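Side-chain contact in probable sulfate-binding lipoprotein SubI (Mycobacterium tuberculosis, PDB 6DDN), which probably binds sulfate outside the cell membrane and carries it to a transporter for uptake: residues 178-181 with 182-185. Sequence-based numbering, arbitrary orientation.
Sequences AKWN and LLAP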
loop_
_atom_site.group_PDB
_atom_site.type_symbol
_atom_site.label_atom_id
_atom_site.label_comp_id
_atom_site.label_asym_id
_atom_site.label_seq_id
_atom_site.Cartn_x
_atom_site.Cartn_y
_atom_site.Cartn_z
ATOM N N ALA A 178 -7.095 -3.986 1.033
ATOM C CA ALA A 178 -8.219 -4.736 0.485
ATOM C C ALA A 178 -8.638 -4.215 -0.883
ATOM O O ALA A 178 -9.192 -4.971 -1.690
ATOM C CB ALA A 178 -9.399 -4.679 1.447
ATOM N N LYS A 179 -8.388 -2.935 -1.162
ATOM C CA LYS A 179 -8.794 -2.367 -2.442
ATOM C C LYS A 179 -7.803 -2.711 -3.548
ATOM O O LYS A 179 -8.213 -3.073 -4.657
ATOM C CB LYS A 179 -8.966 -0.854 -2.311
ATOM C CG LYS A 179 -10.139 -0.456 -1.426
ATOM C CD LYS A 179 -9.960 0.939 -0.861
ATOM C CE LYS A 179 -11.144 1.340 0.005
ATOM N NZ LYS A 179 -10.909 2.649 0.677
ATOM N N TRP A 180 -6.500 -2.600 -3.274
ATOM C CA TRP A 180 -5.516 -3.118 -4.218
ATOM C C TRP A 180 -5.752 -4.598 -4.486
ATOM O O TRP A 180 -5.719 -5.042 -5.640
ATOM C CB TRP A 180 -4.095 -2.910 -3.687
ATOM C CG TRP A 180 -3.708 -1.490 -3.390
ATOM C CD1 TRP A 180 -3.376 -0.974 -2.170
ATOM C CD2 TRP A 180 -3.583 -0.410 -4.328
ATOM N NE1 TRP A 180 -3.065 0.358 -2.287
ATOM C CE2 TRP A 180 -3.183 0.729 -3.601
ATOM C CE3 TRP A 180 -3.775 -0.295 -5.708
ATOM C CZ2 TRP A 180 -2.972 1.968 -4.208
ATOM C CZ3 TRP A 180 -3.567 0.937 -6.309
ATOM C CH2 TRP A 180 -3.169 2.051 -5.558
ATOM N N ASN A 181 -6.016 -5.370 -3.427
ATOM C CA ASN A 181 -6.142 -6.818 -3.539
ATOM C C ASN A 181 -7.320 -7.240 -4.406
ATOM O O ASN A 181 -7.323 -8.365 -4.916
ATOM C CB ASN A 181 -6.286 -7.442 -2.149
ATOM C CG ASN A 181 -4.997 -7.403 -1.352
ATOM O OD1 ASN A 181 -3.982 -6.877 -1.810
ATOM N ND2 ASN A 181 -5.035 -7.959 -0.145
ATOM N N LEU A 182 -8.327 -6.384 -4.565
ATOM C CA LEU A 182 -9.451 -6.690 -5.437
ATOM C C LEU A 182 -9.372 -5.984 -6.783
ATOM O O LEU A 182 -9.965 -6.469 -7.753
ATOM C CB LEU A 182 -10.774 -6.326 -4.749
ATOM C CG LEU A 182 -11.035 -7.043 -3.421
ATOM C CD1 LEU A 182 -12.489 -6.897 -3.007
ATOM C CD2 LEU A 182 -10.644 -8.510 -3.509
ATOM N N LEU A 183 -8.648 -4.865 -6.866
ATOM C CA LEU A 183 -8.447 -4.208 -8.152
ATOM C C LEU A 183 -7.616 -5.073 -9.092
ATOM O O LEU A 183 -7.913 -5.156 -10.289
ATOM C CB LEU A 183 -7.775 -2.853 -7.946
ATOM C CG LEU A 183 -8.707 -1.711 -7.553
ATOM C CD1 LEU A 183 -7.911 -0.550 -6.977
ATOM C CD2 LEU A 183 -9.536 -1.267 -8.750
ATOM N N ALA A 184 -6.572 -5.718 -8.570
ATOM C CA ALA A 184 -5.708 -6.536 -9.418
ATOM C C ALA A 184 -6.459 -7.676 -10.095
ATOM O O ALA A 184 -6.358 -7.803 -11.328
ATOM C CB ALA A 184 -4.516 -7.048 -8.603
ATOM N N PRO A 185 -7.217 -8.524 -9.389
ATOM C CA PRO A 185 -7.939 -9.587 -10.097
ATOM C C PRO A 185 -9.038 -9.058 -10.998
ATOM O O PRO A 185 -9.320 -9.669 -12.036
ATOM C CB PRO A 185 -8.501 -10.441 -8.957
ATOM C CG PRO A 185 -8.682 -9.488 -7.850
ATOM C CD PRO A 185 -7.495 -8.571 -7.943
#
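Trp180 and Leu183 make the one apolar side-chain contact between 178-181 and 182-185, consecutive turns of helix 177-190. Leu183 CD1 approaches the six-membered ring of the indole obliquely, 4.3 Å from Trp180 CE3. The chi1 of Leu183, -82°, sets CG beside its own backbone N. From there the branch lies against the previous turn, with Leu183 CG 3.2 Å from Lys179 O. Leu182 does the same one residue earlier: Leu182 CG sits 3.3 Å from Ala178 O, while CD2 lies near the carbonyl of Asn181.

The backbone bonds differ in quality. Ala184 N to Trp180 O is the straightest, 3.1 Å with 166° at the hydrogen. Leu183 N to Lys179 O is 2.9 Å, and its donor is tilted 21° from the carbonyl plane. Leu182 N is shared weakly between Ala178 O and Lys179 O, both at 3.3 Å.

Pro185 has no N-H to give to the turn before, and the helix is kinked there. Pro185 CD rests 3.0 Å from Asn181 O, and CG of the same ring also lies against that oxygen. The fold is that of a periplasmic solute-binding protein. This part of the helix is largely buried: Trp180 and Ala184 touch both strands 138-147 and 257-267, Asn181 touches the first and Leu183 the second.

The polar ends of two side chains are held from outside the helix. Trp180 NE1 donates to Ser110 O, and Trp328 packs edge-to-face with the indole. Asn181 ND2 bonds Thr169 OG1 and, weakly, Ile234 O.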